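Local structure of nadb-ler3 (Gallus gallus, 3WXB) at residues Ala172-Ile177 against His219-Val224; Pro53-Ala58 against Gly102-Gly107; Asn123-Glu128 against Tyr192-Ser197. The protein reduces carbonyl compounds with NADPH or NADH as the electron donor and belongs to the short-chain dehydrogenase/reductase family. All coordinates share one frame; numbering follows the deposited sequence.

Contact 1: residues Ala172-Ile177 against His219-Val224. With NDP (NADPH dihydro-nicotinamide-adenine-dinucleotide phosphate), chain C.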
loop_
_atom_site.group_PDB
_atom_site.type_symbol
_atom_site.label_atom_id
_atom_site.label_comp_id
_atom_site.label_asym_id
_atom_site.label_seq_id
_atom_site.Cartn_x
_atom_site.Cartn_y
_atom_site.Cartn_z
ATOM N N ALA A 172 9.535 -17.767 -15.597
ATOM C CA ALA A 172 9.658 -16.310 -15.599
ATOM C C ALA A 172 8.858 -15.868 -14.401
ATOM O O ALA A 172 7.650 -16.152 -14.347
ATOM C CB ALA A 172 9.052 -15.710 -16.858
ATOM N N ALA A 173 9.502 -15.208 -13.443
ATOM C CA ALA A 173 8.829 -14.862 -12.149
ATOM C C ALA A 173 9.319 -13.494 -11.606
ATOM O O ALA A 173 10.492 -13.177 -11.764
ATOM C CB ALA A 173 9.112 -15.922 -11.075
ATOM N N ILE A 174 8.446 -12.766 -10.945
ATOM C CA ILE A 174 8.770 -11.609 -10.147
ATOM C C ILE A 174 8.484 -11.965 -8.698
ATOM O O ILE A 174 7.422 -12.378 -8.365
ATOM C CB ILE A 174 7.945 -10.380 -10.569
ATOM C CG1 ILE A 174 8.277 -9.951 -11.985
ATOM C CG2 ILE A 174 8.132 -9.249 -9.597
ATOM C CD1 ILE A 174 7.247 -9.172 -12.629
ATOM N N ILE A 175 9.475 -11.816 -7.869
ATOM C CA ILE A 175 9.373 -12.083 -6.486
ATOM C C ILE A 175 9.473 -10.747 -5.724
ATOM O O ILE A 175 10.459 -10.100 -5.777
ATOM C CB ILE A 175 10.495 -13.018 -5.994
ATOM C CG1 ILE A 175 10.652 -14.214 -6.909
ATOM C CG2 ILE A 175 10.306 -13.407 -4.564
ATOM C CD1 ILE A 175 9.341 -14.815 -7.301
ATOM N N ASN A 176 8.427 -10.372 -5.026
ATOM C CA ASN A 176 8.455 -9.191 -4.183
ATOM C C ASN A 176 8.639 -9.494 -2.714
ATOM O O ASN A 176 7.798 -10.116 -2.136
ATOM C CB ASN A 176 7.230 -8.352 -4.436
ATOM C CG ASN A 176 7.204 -7.811 -5.797
ATOM O OD1 ASN A 176 8.205 -7.466 -6.312
ATOM N ND2 ASN A 176 6.068 -7.790 -6.400
ATOM N N ILE A 177 9.749 -9.055 -2.119
ATOM C CA ILE A 177 9.980 -9.374 -0.713
ATOM C C ILE A 177 9.165 -8.377 0.150
ATOM O O ILE A 177 9.555 -7.187 0.279
ATOM C CB ILE A 177 11.460 -9.323 -0.327
ATOM C CG1 ILE A 177 12.299 -10.174 -1.292
ATOM C CG2 ILE A 177 11.635 -9.750 1.176
ATOM C CD1 ILE A 177 11.888 -11.730 -1.271
ATOM N N HIS A 219 1.193 -13.180 -20.209
ATOM C CA HIS A 219 2.546 -13.193 -20.715
ATOM C C HIS A 219 3.396 -14.403 -20.310
ATOM O O HIS A 219 4.554 -14.495 -20.738
ATOM C CB HIS A 219 3.251 -11.929 -20.269
ATOM C CG HIS A 219 2.680 -10.676 -20.871
ATOM N ND1 HIS A 219 2.585 -9.488 -20.167
ATOM C CD2 HIS A 219 2.222 -10.417 -22.118
ATOM C CE1 HIS A 219 2.080 -8.551 -20.957
ATOM N NE2 HIS A 219 1.839 -9.093 -22.141
ATOM N N GLY A 220 2.857 -15.267 -19.453
ATOM C CA GLY A 220 3.610 -16.382 -18.878
ATOM C C GLY A 220 4.510 -16.026 -17.678
ATOM O O GLY A 220 5.446 -16.751 -17.378
ATOM N N ILE A 221 4.199 -14.943 -16.972
ATOM C CA ILE A 221 5.034 -14.491 -15.841
ATOM C C ILE A 221 4.355 -14.729 -14.490
ATOM O O ILE A 221 3.220 -14.298 -14.288
ATOM C CB ILE A 221 5.352 -12.986 -16.008
ATOM C CG1 ILE A 221 6.148 -12.840 -17.300
ATOM C CG2 ILE A 221 6.125 -12.492 -14.743
ATOM C CD1 ILE A 221 6.394 -11.422 -17.726
ATOM N N PHE A 222 5.031 -15.427 -13.596
ATOM C CA PHE A 222 4.532 -15.752 -12.277
ATOM C C PHE A 222 4.903 -14.603 -11.323
ATOM O O PHE A 222 5.973 -14.029 -11.474
ATOM C CB PHE A 222 5.253 -17.025 -11.826
ATOM C CG PHE A 222 4.883 -17.468 -10.465
ATOM C CD1 PHE A 222 3.746 -18.209 -10.244
ATOM C CD2 PHE A 222 5.642 -17.101 -9.391
ATOM C CE1 PHE A 222 3.410 -18.612 -8.932
ATOM C CE2 PHE A 222 5.305 -17.493 -8.071
ATOM C CZ PHE A 222 4.184 -18.262 -7.849
ATOM N N CYS A 223 4.033 -14.266 -10.363
ATOM C CA CYS A 223 4.340 -13.214 -9.365
ATOM C C CYS A 223 3.948 -13.666 -7.982
ATOM O O CYS A 223 2.926 -14.367 -7.820
ATOM C CB CYS A 223 3.587 -11.917 -9.684
ATOM S SG CYS A 223 3.841 -11.301 -11.303
ATOM N N VAL A 224 4.717 -13.296 -6.963
ATOM C CA VAL A 224 4.390 -13.729 -5.608
ATOM C C VAL A 224 5.028 -12.743 -4.610
ATOM O O VAL A 224 6.043 -12.150 -4.952
ATOM C CB VAL A 224 4.893 -15.153 -5.289
ATOM C CG1 VAL A 224 6.451 -15.242 -5.222
ATOM C CG2 VAL A 224 4.265 -15.664 -3.992
HETATM P PA NDP C . 18.741 -4.313 5.177
HETATM O O1A NDP C . 18.414 -2.977 5.760
HETATM O O2A NDP C . 19.636 -5.123 5.899
HETATM O O5B NDP C . 19.271 -4.194 3.784
HETATM C C5B NDP C . 18.654 -3.223 2.892
HETATM C C4B NDP C . 19.200 -3.463 1.528
HETATM O O4B NDP C . 18.397 -2.691 0.477
HETATM C C3B NDP C . 20.649 -2.948 1.357
HETATM O O3B NDP C . 21.222 -3.754 0.245
HETATM C C2B NDP C . 20.415 -1.514 0.849
HETATM O O2B NDP C . 21.548 -0.941 0.161
HETATM C C1B NDP C . 19.256 -1.739 -0.161
HETATM N N9A NDP C . 18.513 -0.392 -0.419
HETATM C C8A NDP C . 17.801 0.397 0.423
HETATM N N7A NDP C . 17.380 1.476 -0.265
HETATM C C5A NDP C . 17.928 1.441 -1.468
HETATM C C6A NDP C . 17.841 2.267 -2.525
HETATM N N6A NDP C . 17.129 3.403 -2.408
HETATM N N1A NDP C . 18.449 1.952 -3.681
HETATM C C2A NDP C . 19.126 0.765 -3.808
HETATM N N3A NDP C . 19.226 -0.066 -2.701
HETATM C C4A NDP C . 18.593 0.268 -1.582
HETATM O O3 NDP C . 17.256 -4.990 4.993
HETATM P PN NDP C . 16.979 -6.581 4.985
HETATM O O1N NDP C . 16.594 -6.966 6.337
HETATM O O2N NDP C . 18.034 -7.302 4.248
HETATM O O5D NDP C . 15.606 -6.507 4.107
HETATM C C5D NDP C . 15.502 -6.849 2.710
HETATM C C4D NDP C . 14.009 -6.935 2.357
HETATM O O4D NDP C . 13.372 -7.841 3.244
HETATM C C3D NDP C . 13.354 -5.551 2.634
HETATM O O3D NDP C . 12.447 -5.348 1.555
HETATM C C2D NDP C . 12.632 -5.706 3.910
HETATM O O2D NDP C . 11.507 -4.835 3.997
HETATM C C1D NDP C . 12.220 -7.158 3.860
HETATM N N1N NDP C . 11.936 -7.687 5.219
HETATM C C2N NDP C . 12.916 -7.785 6.219
HETATM C C3N NDP C . 12.590 -8.296 7.479
HETATM C C7N NDP C . 13.548 -8.469 8.495
HETATM O O7N NDP C . 13.188 -8.894 9.596
HETATM N N7N NDP C . 14.862 -8.271 8.166
HETATM C C4N NDP C . 11.260 -8.665 7.767
HETATM C C5N NDP C . 10.250 -8.569 6.801
HETATM C C6N NDP C . 10.559 -8.058 5.530
HETATM P P2B NDP C . 22.644 -0.022 0.989
HETATM O O1X NDP C . 23.108 0.749 -0.174
HETATM O O2X NDP C . 23.503 -1.052 1.591
HETATM O O3X NDP C . 21.821 0.769 1.943
HETATM O O HOH W 1 6.323 -18.438 -15.212
#

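Contact 2: residues Pro53-Ala58 against Gly102-Gly107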
loop_
_atom_site.group_PDB
_atom_site.type_symbol
_atom_site.label_atom_id
_atom_site.label_comp_id
_atom_site.label_asym_id
_atom_site.label_seq_id
_atom_site.Cartn_x
_atom_site.Cartn_y
_atom_site.Cartn_z
ATOM N N PRO A 53 22.884 -20.640 -11.609
ATOM C CA PRO A 53 22.482 -19.814 -12.726
ATOM C C PRO A 53 23.663 -19.501 -13.576
ATOM O O PRO A 53 24.723 -19.437 -13.052
ATOM C CB PRO A 53 21.974 -18.546 -12.041
ATOM C CG PRO A 53 21.627 -18.937 -10.745
ATOM C CD PRO A 53 22.527 -20.018 -10.340
ATOM N N GLU A 54 23.455 -19.303 -14.864
ATOM C CA GLU A 54 24.472 -18.761 -15.722
ATOM C C GLU A 54 24.813 -17.316 -15.401
ATOM O O GLU A 54 25.925 -16.917 -15.555
ATOM C CB GLU A 54 24.083 -18.855 -17.185
ATOM C CG GLU A 54 25.189 -19.445 -17.995
ATOM C CD GLU A 54 24.873 -19.642 -19.435
ATOM O OE1 GLU A 54 23.913 -20.348 -19.752
ATOM O OE2 GLU A 54 25.613 -19.086 -20.243
ATOM N N TRP A 55 23.837 -16.537 -14.971
ATOM C CA TRP A 55 24.059 -15.170 -14.546
ATOM C C TRP A 55 23.292 -14.906 -13.279
ATOM O O TRP A 55 22.111 -15.117 -13.252
ATOM C CB TRP A 55 23.539 -14.175 -15.564
ATOM C CG TRP A 55 24.079 -14.168 -16.951
ATOM C CD1 TRP A 55 25.162 -13.508 -17.391
ATOM C CD2 TRP A 55 23.496 -14.780 -18.098
ATOM N NE1 TRP A 55 25.311 -13.688 -18.730
ATOM C CE2 TRP A 55 24.303 -14.474 -19.188
ATOM C CE3 TRP A 55 22.385 -15.586 -18.299
ATOM C CZ2 TRP A 55 24.032 -14.934 -20.472
ATOM C CZ3 TRP A 55 22.122 -16.047 -19.562
ATOM C CH2 TRP A 55 22.936 -15.719 -20.637
ATOM N N VAL A 56 23.972 -14.431 -12.253
ATOM C CA VAL A 56 23.332 -13.850 -11.110
ATOM C C VAL A 56 23.702 -12.375 -11.167
ATOM O O VAL A 56 24.886 -12.013 -11.053
ATOM C CB VAL A 56 23.840 -14.437 -9.804
ATOM C CG1 VAL A 56 23.164 -13.708 -8.632
ATOM C CG2 VAL A 56 23.564 -15.955 -9.755
ATOM N N PHE A 57 22.705 -11.536 -11.424
ATOM C CA PHE A 57 22.875 -10.103 -11.331
ATOM C C PHE A 57 22.628 -9.669 -9.898
ATOM O O PHE A 57 21.542 -9.900 -9.306
ATOM C CB PHE A 57 21.954 -9.408 -12.291
ATOM C CG PHE A 57 22.213 -9.775 -13.721
ATOM C CD1 PHE A 57 23.199 -9.105 -14.463
ATOM C CD2 PHE A 57 21.511 -10.844 -14.322
ATOM C CE1 PHE A 57 23.453 -9.483 -15.826
ATOM C CE2 PHE A 57 21.764 -11.211 -15.669
ATOM C CZ PHE A 57 22.733 -10.546 -16.405
ATOM N N ALA A 58 23.631 -9.040 -9.304
ATOM C CA ALA A 58 23.436 -8.566 -7.943
ATOM C C ALA A 58 23.464 -7.027 -8.004
ATOM O O ALA A 58 24.491 -6.437 -8.425
ATOM C CB ALA A 58 24.535 -9.101 -7.077
ATOM N N GLY A 102 20.353 -6.305 -20.012
ATOM C CA GLY A 102 19.922 -6.658 -21.361
ATOM C C GLY A 102 21.071 -6.919 -22.310
ATOM O O GLY A 102 21.050 -7.876 -23.102
ATOM N N GLU A 103 22.102 -6.098 -22.205
ATOM C CA GLU A 103 23.264 -6.232 -23.062
ATOM C C GLU A 103 24.041 -7.477 -22.618
ATOM O O GLU A 103 24.458 -8.300 -23.456
ATOM C CB GLU A 103 24.111 -4.922 -23.035
ATOM C CG GLU A 103 25.500 -5.093 -23.609
ATOM C CD GLU A 103 26.477 -3.952 -23.280
ATOM O OE1 GLU A 103 27.716 -4.144 -23.400
ATOM O OE2 GLU A 103 26.011 -2.874 -22.910
ATOM N N ARG A 104 24.208 -7.676 -21.312
ATOM C CA ARG A 104 24.900 -8.905 -20.839
ATOM C C ARG A 104 24.167 -10.207 -21.165
ATOM O O ARG A 104 24.803 -11.259 -21.376
ATOM C CB ARG A 104 25.260 -8.829 -19.341
ATOM C CG ARG A 104 26.728 -8.561 -19.089
ATOM C CD ARG A 104 27.512 -9.876 -19.301
ATOM N NE ARG A 104 28.480 -10.252 -18.262
ATOM C CZ ARG A 104 29.148 -9.426 -17.466
ATOM N NH1 ARG A 104 29.006 -8.130 -17.533
ATOM N NH2 ARG A 104 29.985 -9.928 -16.591
ATOM N N LEU A 105 22.834 -10.141 -21.242
ATOM C CA LEU A 105 21.998 -11.316 -21.508
ATOM C C LEU A 105 22.057 -11.773 -22.961
ATOM O O LEU A 105 21.765 -12.937 -23.278
ATOM C CB LEU A 105 20.540 -11.035 -21.099
ATOM C CG LEU A 105 20.322 -11.161 -19.580
ATOM C CD1 LEU A 105 18.841 -10.812 -19.220
ATOM C CD2 LEU A 105 20.736 -12.551 -19.017
ATOM N N LYS A 106 22.452 -10.857 -23.838
ATOM C CA LYS A 106 22.727 -11.146 -25.271
ATOM C C LYS A 106 21.544 -11.831 -25.926
ATOM O O LYS A 106 21.703 -12.807 -26.642
ATOM C CB LYS A 106 24.053 -11.943 -25.466
ATOM C CG LYS A 106 25.332 -11.149 -25.154
ATOM C CD LYS A 106 26.609 -12.006 -24.983
ATOM C CE LYS A 106 26.521 -12.813 -23.701
ATOM N NZ LYS A 106 27.768 -13.429 -23.283
ATOM N N GLY A 107 20.345 -11.327 -25.642
ATOM C CA GLY A 107 19.120 -11.811 -26.277
ATOM C C GLY A 107 18.399 -12.867 -25.464
ATOM O O GLY A 107 17.271 -13.193 -25.773
#

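Contact 3: residues Asn123-Glu128 against Tyr192-Ser197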
loop_
_atom_site.group_PDB
_atom_site.type_symbol
_atom_site.label_atom_id
_atom_site.label_comp_id
_atom_site.label_asym_id
_atom_site.label_seq_id
_atom_site.Cartn_x
_atom_site.Cartn_y
_atom_site.Cartn_z
ATOM N N ASN A 123 9.877 6.168 12.932
ATOM C CA ASN A 123 8.912 7.108 13.487
ATOM C C ASN A 123 7.535 6.496 13.879
ATOM O O ASN A 123 7.061 5.525 13.264
ATOM C CB ASN A 123 8.819 8.360 12.621
ATOM C CG ASN A 123 8.814 8.061 11.196
ATOM O OD1 ASN A 123 7.756 7.752 10.641
ATOM N ND2 ASN A 123 9.974 8.174 10.545
ATOM N N THR A 124 6.935 7.028 14.937
ATOM C CA THR A 124 5.609 6.591 15.421
ATOM C C THR A 124 4.488 7.373 14.692
ATOM O O THR A 124 4.786 8.235 13.855
ATOM C CB THR A 124 5.510 6.808 16.944
ATOM O OG1 THR A 124 5.901 8.149 17.228
ATOM C CG2 THR A 124 6.480 5.896 17.680
ATOM N N ILE A 125 3.213 7.075 14.980
ATOM C CA ILE A 125 2.094 7.707 14.203
ATOM C C ILE A 125 2.102 9.270 14.334
ATOM O O ILE A 125 1.713 10.004 13.422
ATOM C CB ILE A 125 0.722 7.087 14.619
ATOM C CG1 ILE A 125 -0.452 7.618 13.811
ATOM C CG2 ILE A 125 0.425 7.341 16.097
ATOM C CD1 ILE A 125 -1.701 6.784 13.981
ATOM N N ASP A 126 2.547 9.746 15.482
ATOM C CA ASP A 126 2.493 11.183 15.762
ATOM C C ASP A 126 3.568 11.900 15.021
ATOM O O ASP A 126 3.401 13.067 14.671
ATOM C CB ASP A 126 2.662 11.471 17.257
ATOM C CG ASP A 126 1.406 11.224 18.023
ATOM O OD1 ASP A 126 0.351 10.908 17.440
ATOM O OD2 ASP A 126 1.465 11.352 19.244
ATOM N N ASN A 127 4.672 11.232 14.744
ATOM C CA ASN A 127 5.687 11.976 14.062
ATOM C C ASN A 127 6.044 11.443 12.687
ATOM O O ASN A 127 7.087 11.793 12.141
ATOM C CB ASN A 127 6.890 12.210 14.960
ATOM C CG ASN A 127 7.406 10.973 15.507
ATOM O OD1 ASN A 127 7.604 10.020 14.754
ATOM N ND2 ASN A 127 7.609 10.920 16.828
ATOM N N GLU A 128 5.143 10.618 12.119
ATOM C CA GLU A 128 5.196 10.291 10.717
ATOM C C GLU A 128 5.183 11.567 9.877
ATOM O O GLU A 128 4.517 12.539 10.258
ATOM C CB GLU A 128 3.965 9.407 10.429
ATOM C CG GLU A 128 4.101 8.455 9.262
ATOM C CD GLU A 128 5.471 7.769 9.071
ATOM O OE1 GLU A 128 6.291 8.334 8.350
ATOM O OE2 GLU A 128 5.654 6.620 9.541
ATOM N N TYR A 192 6.538 -3.822 18.877
ATOM C CA TYR A 192 7.925 -3.476 18.586
ATOM C C TYR A 192 8.076 -2.128 17.836
ATOM O O TYR A 192 8.977 -1.368 18.106
ATOM C CB TYR A 192 8.549 -4.617 17.782
ATOM C CG TYR A 192 9.974 -4.417 17.365
ATOM C CD1 TYR A 192 11.023 -4.564 18.279
ATOM C CD2 TYR A 192 10.299 -4.184 16.030
ATOM C CE1 TYR A 192 12.372 -4.389 17.865
ATOM C CE2 TYR A 192 11.630 -3.990 15.636
ATOM C CZ TYR A 192 12.652 -4.098 16.566
ATOM O OH TYR A 192 13.944 -3.904 16.127
ATOM N N GLY A 193 7.201 -1.828 16.898
ATOM C CA GLY A 193 7.327 -0.611 16.140
ATOM C C GLY A 193 6.121 -0.362 15.274
ATOM O O GLY A 193 5.665 -1.286 14.548
ATOM N N GLN A 194 5.631 0.894 15.287
ATOM C CA GLN A 194 4.435 1.266 14.535
ATOM C C GLN A 194 4.782 1.375 13.065
ATOM O O GLN A 194 4.126 0.761 12.212
ATOM C CB GLN A 194 3.832 2.581 15.052
ATOM C CG GLN A 194 3.337 2.420 16.500
ATOM C CD GLN A 194 2.670 3.680 17.075
ATOM O OE1 GLN A 194 2.808 4.764 16.550
ATOM N NE2 GLN A 194 1.967 3.510 18.171
ATOM N N ALA A 195 5.790 2.193 12.768
ATOM C CA ALA A 195 6.355 2.313 11.406
ATOM C C ALA A 195 5.305 2.322 10.295
ATOM O O ALA A 195 5.369 1.531 9.345
ATOM C CB ALA A 195 7.379 1.210 11.198
ATOM N N LEU A 196 4.366 3.270 10.388
ATOM C CA LEU A 196 3.304 3.377 9.434
ATOM C C LEU A 196 3.767 3.460 8.012
ATOM O O LEU A 196 3.207 2.798 7.136
ATOM C CB LEU A 196 2.440 4.595 9.745
ATOM C CG LEU A 196 1.271 4.390 10.696
ATOM C CD1 LEU A 196 1.774 3.853 12.055
ATOM C CD2 LEU A 196 0.489 5.766 10.894
ATOM N N SER A 197 4.784 4.297 7.751
ATOM C CA SER A 197 5.314 4.430 6.388
ATOM C C SER A 197 5.741 3.060 5.799
ATOM O O SER A 197 5.466 2.791 4.628
ATOM C CB SER A 197 6.504 5.414 6.299
ATOM O OG SER A 197 7.577 5.035 7.135
HETATM O O HOH W 2 4.773 5.614 11.958
HETATM O O HOH W 3 8.094 2.943 14.758
#

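Contact 1: residues Ala172-Ile177 against His219-Val224
Ala173, Ile174 and Ile175 pair with Phe222, Cys223 and Val224 as neighbouring parallel strands of the Rossmann-fold sheet. The short segments 173-177 and 222-224 run 8° from parallel. Ile174 uses both its N and its O, as do Phe222 and Val224. Its N donates to Phe222 O at 2.8 Å, and its O receives Val224 N at 3.2 Å. The ladder goes on at one end with Phe222 N to Ala172 O (2.8 Å) and at the other with Asn176 N to Val224 O (3.0 Å).

On one face of the sheet, Ile175 and Val224 lie side by side and point the same way, with Ile175 CD1 3.6 Å from Val224 CG1. The chi1 of 68° in Val224 sets that methyl between its own backbone N and carbonyl carbon. On the same face, Ala173 CB lies at the edge of the Phe222 ring, 4.0 Å from Phe222 CD2. The other face carries Ile174 and Cys223, under helices 130-160 and 196-216. Here Ile174 CD1 meets Ile221 CG2 at 4.1 Å.

The buried amide of Asn176 is held by Asn115 and Thr209. At the strand end, Ile177 CG2 comes within 3.3 Å of NADPH O4D, and Ile177 O accepts a bond from Lys202. The two strands, joined through helix 196-216, form a beta-alpha-beta crossover that leads to the cofactor site, as in other short-chain dehydrogenases.

Contact 2: residues Pro53-Ala58 against Gly102-Gly107
Leu105 turns one methyl, CD2, onto the indole of Trp55 and the ring of Phe57. The two aromatic residues receive it differently. Over Trp55 it is a CH-pi contact. Leu105 CD2 lies 3.7 Å from the centroid of the six-membered ring of Trp55, 18° off the ring normal. The closest ring atom is Trp55 CE3, at 3.5 Å from Leu105 CD2. The opposite face of the indole has Glu54 CB above it, so the ring is flanked by aliphatic carbon on both faces.

Phe57 offers its edge instead. Its CE2 is 3.7 Å from Leu105 CD2, close to the plane of the ring. Arg104 CB reaches the same ring edge-on, at 4.0 Å from Phe57 CE1. The Arg104 chain bends at chi2 and chi3, and its guanidinium plane stands 75° from the phenyl plane. Trp55 and Phe57 are two apart on the strand, with Val56 between, so both point to the same side of the sheet. Both have CG anti to the carbonyl carbon (chi1 near -60°), and these like torsions turn both rings to the helix end.

No hydrogen bond crosses between the segments. Arg104 O lies obliquely to the indole, 3.6 Å from Trp55 NE1. Lys106 then leaves the helix with positive phi.

Strand 55-60 runs between strands 81-85 and 28-31. Phe57 also packs on Val82, Val84 and Leu30, while Arg104 touches Val82. Helix 91-105 covers this face of the sheet. Val56 and Ala58 meet Val43 of helix 37-47.

Contact 3: residues Asn123-Glu128 against Tyr192-Ser197
Gln194 and Glu128 make the direct polar links between the loop 123-128 and the start of helix 196-216. Gln194 OE1 accepts from Ile125 N at 2.8 Å, with the donor nearly along the C=O axis. The Gln194 chain is extended beyond CG and reaches across to the loop backbone. Glu128 OE2 accepts from Ser197 N at 3.1 Å, met from above the carboxylate plane (64° out of it). The Glu128 chain bends at chi2 (39°), which turns the carboxylate to the helix end.

Water adds a second set of links. One molecule donates to Glu128 OE2 (2.8 Å) and to Asn123 O (2.6 Å), and accepts from Leu196 N (2.9 Å). Another joins Asn123 O to Ala195 N. Ala195 is the N-cap, so Glu128 serves the first turn of the helix directly and through water. This nearby helix end probably favours a negative carboxylate. The same helix carries Tyr198 and Lys202, the Tyr-x-x-x-Lys pair of the short-chain dehydrogenases, and both bind NADPH. With an alanine here instead of Glu128, Ser197 N would probably lose its acceptor and the bridging water one of its two.

The apolar part is small. Ile125 CG1 meets Leu196 CD2 at 3.6 Å. Both residues also pack on the second subunit, Ile125 on its Tyr216 and Leu196 on its Cys211. Gln149 of the second subunit donates to Ile125 O and Glu128 O.

Contact 1 is fully buried in the sheet, its centre about 10 Å from the chain centre. Contacts 2 and 3 are partly buried, with centres at about 17 and 24 Å, and lie on opposite sides of that centre. Contacts 1 and 2 share the parallel sheet, but contact 1 pairs two strands and contact 2 packs a strand on a helix end. Contact 3 involves no strand. Its helix 196-216 is the one that links the two strands of contact 1. The chemistry follows the place: a backbone ladder in the core, aromatic and aliphatic packing in contact 2, and carboxylate, amide and water bonds beside the second subunit in contact 3.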